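Lys-gingipain catalytic subunit (Porphyromonas gingivalis, PDB 6I9A) is a secreted calcium-binding cysteine endopeptidase that cleaves proteins such as haemoglobin, collagen and immunoglobulins with a strong preference for lysine at P1. Local coordinates at residues Ala388-Ile402 against Thr411-Met424. Numbering follows the deposited sequence.
Sequences ASYSIQASAGSYVAI and TGVANASGVATVSM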
ATOM      1  N   ALA A 388     -27.510 -14.666  13.003  1.00 16.06           N
ATOM      2  CA  ALA A 388     -26.174 -15.115  12.646  1.00 15.86           C
ATOM      3  C   ALA A 388     -25.672 -14.425  11.380  1.00 14.93           C
ATOM      4  O   ALA A 388     -24.446 -14.371  11.178  1.00 15.06           O
ATOM      5  CB  ALA A 388     -26.164 -16.633  12.437  1.00 17.46           C
ATOM      6  N   SER A 389     -26.576 -13.940  10.543  1.00 14.68           N
ATOM      7  CA  SER A 389     -26.155 -13.247   9.317  1.00 13.82           C
ATOM      8  C   SER A 389     -27.244 -12.367   8.837  1.00 13.79           C
ATOM      9  O   SER A 389     -28.416 -12.533   9.243  1.00 14.81           O
ATOM     10  CB  SER A 389     -25.758 -14.256   8.240  1.00 16.42           C
ATOM     11  OG  SER A 389     -26.865 -15.034   7.808  1.00 18.56           O
ATOM     12  N   TYR A 390     -26.902 -11.437   7.923  1.00 13.92           N
ATOM     13  CA  TYR A 390     -27.840 -10.598   7.210  1.00 13.58           C
ATOM     14  C   TYR A 390     -27.468 -10.560   5.756  1.00 13.51           C
ATOM     15  O   TYR A 390     -26.285 -10.554   5.431  1.00 14.24           O
ATOM     16  CB  TYR A 390     -27.872  -9.143   7.699  1.00 14.83           C
ATOM     17  CG  TYR A 390     -28.125  -8.978   9.179  1.00 14.11           C
ATOM     18  CD1 TYR A 390     -29.417  -9.049   9.702  1.00 14.24           C
ATOM     19  CD2 TYR A 390     -27.078  -8.733  10.058  1.00 14.12           C
ATOM     20  CE1 TYR A 390     -29.650  -8.898  11.066  1.00 14.81           C
ATOM     21  CE2 TYR A 390     -27.298  -8.551  11.420  1.00 14.55           C
ATOM     22  CZ  TYR A 390     -28.589  -8.635  11.923  1.00 14.12           C
ATOM     23  OH  TYR A 390     -28.768  -8.503  13.283  1.00 16.01           O
ATOM     24  N   SER A 391     -28.435 -10.440   4.863  1.00 14.25           N
ATOM     25  CA  SER A 391     -28.156 -10.212   3.437  1.00 14.56           C
ATOM     26  C   SER A 391     -28.181  -8.723   3.186  1.00 14.02           C
ATOM     27  O   SER A 391     -29.081  -8.004   3.617  1.00 14.70           O
ATOM     28  CB  SER A 391     -29.195 -10.936   2.579  1.00 16.81           C
ATOM     29  OG  SER A 391     -30.524 -10.548   2.899  1.00 25.11           O
ATOM     30  N   ILE A 392     -27.155  -8.247   2.443  1.00 14.24           N
ATOM     31  CA  ILE A 392     -27.019  -6.868   2.031  1.00 13.57           C
ATOM     32  C   ILE A 392     -26.651  -6.938   0.555  1.00 13.24           C
ATOM     33  O   ILE A 392     -25.786  -7.731   0.213  1.00 14.63           O
ATOM     34  CB  ILE A 392     -26.024  -6.059   2.919  1.00 14.68           C
ATOM     35  CG1 ILE A 392     -26.620  -5.940   4.359  1.00 19.03           C
ATOM     36  CG2 ILE A 392     -25.775  -4.723   2.292  1.00 17.38           C
ATOM     37  CD1 ILE A 392     -25.856  -5.132   5.400  1.00 20.88           C
ATOM     38  N   GLN A 393     -27.309  -6.154  -0.302  1.00 13.04           N
ATOM     39  CA  GLN A 393     -26.963  -6.256  -1.704  0.51 13.82           C
ATOM     40  C   GLN A 393     -26.019  -5.120  -2.092  1.00 13.67           C
ATOM     41  O   GLN A 393     -26.159  -3.991  -1.642  1.00 13.23           O
ATOM     42  CB  GLN A 393     -28.208  -6.333  -2.577  0.51 14.27           C
ATOM     43  CG  GLN A 393     -29.080  -7.560  -2.237  0.51 13.32           C
ATOM     44  CD  GLN A 393     -29.893  -7.377  -0.971  0.51 12.68           C
ATOM     45  OE1 GLN A 393     -30.318  -6.262  -0.634  0.51 12.52           O
ATOM     46  NE2 GLN A 393     -30.145  -8.474  -0.259  0.51 15.01           N
ATOM     47  N   ALA A 394     -25.051  -5.464  -2.946  1.00 12.57           N
ATOM     48  CA  ALA A 394     -24.051  -4.517  -3.432  1.00 12.85           C
ATOM     49  C   ALA A 394     -23.428  -5.098  -4.673  1.00 12.41           C
ATOM     50  O   ALA A 394     -23.526  -6.297  -4.907  1.00 13.20           O
ATOM     51  CB  ALA A 394     -22.996  -4.230  -2.368  1.00 13.41           C
ATOM     52  N   SER A 395     -22.767  -4.261  -5.479  1.00 12.62           N
ATOM     53  CA  SER A 395     -22.175  -4.808  -6.691  1.00 12.45           C
ATOM     54  C   SER A 395     -21.244  -5.973  -6.393  1.00 11.51           C
ATOM     55  O   SER A 395     -20.534  -5.973  -5.365  1.00 11.24           O
ATOM     56  CB  SER A 395     -21.449  -3.758  -7.531  1.00 12.46           C
ATOM     57  OG  SER A 395     -20.276  -3.311  -6.857  1.00 11.53           O
ATOM     58  N   ALA A 396     -21.212  -6.946  -7.298  1.00 12.46           N
ATOM     59  CA  ALA A 396     -20.395  -8.144  -7.126  1.00 12.44           C
ATOM     60  C   ALA A 396     -18.955  -7.786  -6.741  1.00 12.74           C
ATOM     61  O   ALA A 396     -18.295  -7.011  -7.408  1.00 13.25           O
ATOM     62  CB  ALA A 396     -20.408  -8.969  -8.398  1.00 14.80           C
ATOM     63  N   GLY A 397     -18.478  -8.422  -5.680  1.00 12.59           N
ATOM     64  CA  GLY A 397     -17.121  -8.200  -5.204  1.00 12.74           C
ATOM     65  C   GLY A 397     -17.007  -7.179  -4.107  1.00 11.41           C
ATOM     66  O   GLY A 397     -15.951  -7.063  -3.494  1.00 11.90           O
ATOM     67  N   SER A 398     -18.081  -6.389  -3.860  1.00 10.73           N
ATOM     68  CA  SER A 398     -18.014  -5.412  -2.788  1.00  9.94           C
ATOM     69  C   SER A 398     -17.923  -6.077  -1.433  1.00 10.35           C
ATOM     70  O   SER A 398     -18.474  -7.175  -1.216  1.00 11.52           O
ATOM     71  CB  SER A 398     -19.274  -4.547  -2.786  1.00 11.55           C
ATOM     72  OG  SER A 398     -19.388  -3.791  -3.993  1.00 11.07           O
ATOM     73  N   TYR A 399     -17.238  -5.421  -0.505  1.00 10.20           N
ATOM     74  CA  TYR A 399     -17.037  -5.906   0.867  1.00  9.79           C
ATOM     75  C   TYR A 399     -17.891  -5.064   1.795  1.00  9.94           C
ATOM     76  O   TYR A 399     -17.769  -3.831   1.832  1.00 11.09           O
ATOM     77  CB  TYR A 399     -15.555  -5.811   1.181  1.00 10.50           C
ATOM     78  CG  TYR A 399     -15.118  -6.406   2.499  1.00  9.88           C
ATOM     79  CD1 TYR A 399     -15.423  -7.737   2.837  1.00 11.78           C
ATOM     80  CD2 TYR A 399     -14.275  -5.701   3.355  1.00 11.15           C
ATOM     81  CE1 TYR A 399     -14.904  -8.322   3.997  1.00 11.59           C
ATOM     82  CE2 TYR A 399     -13.766  -6.273   4.515  1.00 10.72           C
ATOM     83  CZ  TYR A 399     -14.072  -7.585   4.819  1.00 10.41           C
ATOM     84  OH  TYR A 399     -13.517  -8.149   5.940  1.00 11.33           O
ATOM     85  N   VAL A 400     -18.765  -5.772   2.542  1.00 10.04           N
ATOM     86  CA  VAL A 400     -19.729  -5.124   3.429  1.00 10.29           C
ATOM     87  C   VAL A 400     -19.359  -5.378   4.873  1.00  9.59           C
ATOM     88  O   VAL A 400     -19.109  -6.529   5.242  1.00 10.46           O
ATOM     89  CB  VAL A 400     -21.145  -5.656   3.112  1.00 11.05           C
ATOM     90  CG1 VAL A 400     -22.190  -4.945   3.975  1.00 12.36           C
ATOM     91  CG2 VAL A 400     -21.493  -5.519   1.619  1.00 12.10           C
ATOM     92  N   ALA A 401     -19.408  -4.340   5.701  1.00  9.74           N
ATOM     93  CA  ALA A 401     -19.039  -4.459   7.113  1.00 10.22           C
ATOM     94  C   ALA A 401     -20.080  -3.785   7.946  1.00  9.76           C
ATOM     95  O   ALA A 401     -20.457  -2.637   7.688  1.00 10.80           O
ATOM     96  CB  ALA A 401     -17.674  -3.811   7.382  1.00 10.79           C
ATOM     97  N   ILE A 402     -20.505  -4.454   9.035  1.00 10.29           N
ATOM     98  CA  ILE A 402     -21.425  -3.903  10.018  1.00 10.23           C
ATOM     99  C   ILE A 402     -20.653  -3.703  11.316  1.00  9.93           C
ATOM    100  O   ILE A 402     -20.013  -4.636  11.789  1.00 11.16           O
ATOM    101  CB  ILE A 402     -22.650  -4.803  10.217  1.00 11.92           C
ATOM    102  CG1 ILE A 402     -23.447  -4.942   8.897  1.00 12.02           C
ATOM    103  CG2 ILE A 402     -23.548  -4.246  11.357  1.00 13.31           C
ATOM    104  CD1 ILE A 402     -24.613  -5.940   9.001  1.00 14.35           C
ATOM    105  N   THR A 411     -18.927  -9.212   8.580  1.00 10.40           N
ATOM    106  CA  THR A 411     -18.502  -8.876   7.213  1.00 10.91           C
ATOM    107  C   THR A 411     -19.036  -9.877   6.217  1.00 11.05           C
ATOM    108  O   THR A 411     -19.293 -11.048   6.563  1.00 11.74           O
ATOM    109  CB  THR A 411     -16.963  -8.834   7.084  1.00 11.16           C
ATOM    110  OG1 THR A 411     -16.410 -10.146   7.204  1.00 12.27           O
ATOM    111  CG2 THR A 411     -16.292  -7.913   8.083  1.00 12.37           C
ATOM    112  N   GLY A 412     -19.102  -9.473   4.943  1.00 10.64           N
ATOM    113  CA  GLY A 412     -19.385 -10.393   3.869  1.00 11.73           C
ATOM    114  C   GLY A 412     -18.997  -9.782   2.555  1.00 10.97           C
ATOM    115  O   GLY A 412     -19.013  -8.564   2.396  1.00 11.69           O
ATOM    116  N   VAL A 413     -18.732 -10.628   1.573  1.00 11.78           N
ATOM    117  CA  VAL A 413     -18.413 -10.195   0.202  1.00 11.55           C
ATOM    118  C   VAL A 413     -19.607 -10.451  -0.702  1.00 11.57           C
ATOM    119  O   VAL A 413     -20.132 -11.567  -0.719  1.00 12.58           O
ATOM    120  CB  VAL A 413     -17.174 -10.943  -0.319  1.00 12.26           C
ATOM    121  CG1 VAL A 413     -16.893 -10.532  -1.761  1.00 13.81           C
ATOM    122  CG2 VAL A 413     -15.957 -10.642   0.556  1.00 15.12           C
ATOM    123  N   ALA A 414     -20.038  -9.457  -1.454  1.00 10.98           N
ATOM    124  CA  ALA A 414     -21.133  -9.685  -2.417  1.00 11.90           C
ATOM    125  C   ALA A 414     -20.702 -10.702  -3.478  1.00 12.44           C
ATOM    126  O   ALA A 414     -19.651 -10.557  -4.116  1.00 12.38           O
ATOM    127  CB  ALA A 414     -21.530  -8.384  -3.077  1.00 12.34           C
ATOM    128  N   ASN A 415     -21.542 -11.693  -3.689  1.00 12.88           N
ATOM    129  CA  ASN A 415     -21.278 -12.747  -4.656  1.00 13.44           C
ATOM    130  C   ASN A 415     -21.531 -12.231  -6.091  1.00 14.70           C
ATOM    131  O   ASN A 415     -21.831 -11.053  -6.292  1.00 14.73           O
ATOM    132  CB  ASN A 415     -22.121 -14.006  -4.309  1.00 14.88           C
ATOM    133  CG  ASN A 415     -23.592 -13.853  -4.551  1.00 15.10           C
ATOM    134  OD1 ASN A 415     -24.095 -12.881  -5.147  1.00 15.10           O
ATOM    135  ND2 ASN A 415     -24.357 -14.848  -4.078  1.00 16.50           N
ATOM    136  N   ALA A 416     -21.425 -13.140  -7.087  1.00 15.53           N
ATOM    137  CA  ALA A 416     -21.546 -12.731  -8.497  1.00 17.42           C
ATOM    138  C   ALA A 416     -22.946 -12.166  -8.827  1.00 18.72           C
ATOM    139  O   ALA A 416     -23.087 -11.395  -9.764  1.00 19.04           O
ATOM    140  CB  ALA A 416     -21.234 -13.906  -9.439  1.00 19.30           C
ATOM    141  N   SER A 417     -23.969 -12.497  -8.000  1.00 16.26           N
ATOM    142  CA  SER A 417     -25.319 -11.980  -8.177  1.00 18.51           C
ATOM    143  C   SER A 417     -25.590 -10.735  -7.338  1.00 16.23           C
ATOM    144  O   SER A 417     -26.715 -10.240  -7.329  1.00 19.57           O
ATOM    145  CB  SER A 417     -26.368 -13.050  -7.852  1.00 20.31           C
ATOM    146  OG  SER A 417     -26.124 -14.217  -8.628  1.00 26.22           O
ATOM    147  N   GLY A 418     -24.549 -10.210  -6.677  1.00 14.36           N
ATOM    148  CA  GLY A 418     -24.671  -8.989  -5.890  1.00 14.83           C
ATOM    149  C   GLY A 418     -25.253  -9.163  -4.498  1.00 13.81           C
ATOM    150  O   GLY A 418     -25.729  -8.184  -3.919  1.00 15.81           O
ATOM    151  N   VAL A 419     -25.161 -10.376  -3.921  1.00 13.59           N
ATOM    152  CA  VAL A 419     -25.675 -10.626  -2.590  1.00 14.62           C
ATOM    153  C   VAL A 419     -24.551 -10.885  -1.668  1.00 12.56           C
ATOM    154  O   VAL A 419     -23.812 -11.851  -1.858  1.00 13.65           O
ATOM    155  CB  VAL A 419     -26.658 -11.828  -2.590  1.00 15.94           C
ATOM    156  CG1 VAL A 419     -27.141 -12.124  -1.178  1.00 16.71           C
ATOM    157  CG2 VAL A 419     -27.847 -11.573  -3.503  1.00 17.23           C
ATOM    158  N   ALA A 420     -24.407 -10.038  -0.628  1.00 12.47           N
ATOM    159  CA  ALA A 420     -23.445 -10.263   0.447  1.00 13.25           C
ATOM    160  C   ALA A 420     -24.164 -10.886   1.633  1.00 13.18           C
ATOM    161  O   ALA A 420     -25.135 -10.309   2.125  1.00 15.88           O
ATOM    162  CB  ALA A 420     -22.784  -8.959   0.872  1.00 13.85           C
ATOM    163  N   THR A 421     -23.666 -12.032   2.088  1.00 13.24           N
ATOM    164  CA  THR A 421     -24.196 -12.651   3.298  1.00 14.29           C
ATOM    165  C   THR A 421     -23.195 -12.243   4.388  1.00 13.23           C
ATOM    166  O   THR A 421     -22.047 -12.702   4.433  1.00 15.94           O
ATOM    167  CB  THR A 421     -24.364 -14.172   3.128  1.00 15.26           C
ATOM    168  OG1 THR A 421     -25.264 -14.391   2.050  1.00 17.81           O
ATOM    169  CG2 THR A 421     -24.916 -14.840   4.410  1.00 19.78           C
ATOM    170  N   VAL A 422     -23.603 -11.266   5.189  1.00 12.43           N
ATOM    171  CA  VAL A 422     -22.756 -10.696   6.232  1.00 12.33           C
ATOM    172  C   VAL A 422     -22.801 -11.599   7.450  1.00 12.93           C
ATOM    173  O   VAL A 422     -23.855 -11.702   8.120  1.00 14.21           O
ATOM    174  CB  VAL A 422     -23.205  -9.261   6.574  1.00 12.32           C
ATOM    175  CG1 VAL A 422     -22.318  -8.655   7.682  1.00 13.47           C
ATOM    176  CG2 VAL A 422     -23.181  -8.366   5.335  1.00 14.52           C
ATOM    177  N   SER A 423     -21.713 -12.266   7.723  1.00 12.36           N
ATOM    178  CA  SER A 423     -21.603 -13.233   8.830  1.00 13.02           C
ATOM    179  C   SER A 423     -21.302 -12.462  10.090  1.00 12.49           C
ATOM    180  O   SER A 423     -20.272 -11.766  10.200  1.00 12.76           O
ATOM    181  CB  SER A 423     -20.508 -14.260   8.525  1.00 14.63           C
ATOM    182  OG  SER A 423     -19.252 -13.620   8.319  1.00 18.03           O
ATOM    183  N   MET A 424     -22.187 -12.601  11.085  1.00 13.57           N
ATOM    184  CA  MET A 424     -22.073 -11.839  12.315  1.00 14.18           C
ATOM    185  C   MET A 424     -21.257 -12.569  13.342  1.00 14.47           C
ATOM    186  O   MET A 424     -21.746 -13.477  14.020  1.00 18.33           O
ATOM    187  CB  MET A 424     -23.474 -11.512  12.872  1.00 14.84           C
ATOM    188  CG  MET A 424     -24.335 -10.760  11.897  1.00 14.46           C
ATOM    189  SD  MET A 424     -23.641  -9.160  11.394  1.00 15.05           S
ATOM    190  CE  MET A 424     -23.750  -8.299  12.927  1.00 16.46           C
TER
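Ser395 O accepts from both Ser398 OG (2.8 Å) and Ser398 N, and across the contact Ala414 CB rests 3.5 Å from Ser395 O. Beyond strand 411-413, Ala414 CB also sits against Ala394 O (3.4 Å), while Gly397 N, in the type II turn Ser395-Ser398, bonds to Ala414 O. Val400 N gives the straightest bond of this contact, to Gly412 O at 2.8 Å (171°), and Gly412 N returns one to Val400 O. Strand 389-394 pairs likewise with 419-424, through Tyr390 with Val422 and Ile392 with Ala420. In the turn Asn415-Gly418, Asn415 OD1 takes Ser417 N and Val419 N from opposite faces of its amide, the former making an Asx turn.

On the apolar face Val422 splits its branches: CG2 meets Val400 CG1 at 3.8 Å and CG1 meets Ile402 CD1 at 3.8 Å. Met424, bent at chi2 and chi3, brings SD to the edge of the Tyr390 ring, 3.7 Å from CE2, a Met-aromatic contact. Tyr399, with CG anti to N (chi1 -174°), runs obliquely past Thr411, OH 3.5 Å from CG2, to bond Gly39 O and Val14 N through its hydroxyl, tying this Ig-like C-terminal domain to the region of the parallel sheet that holds strands 14-20 and 40-46. Strand 432-439 borders 399-402, and its Val436 and Ile438 pack on Ile392 and Ala394.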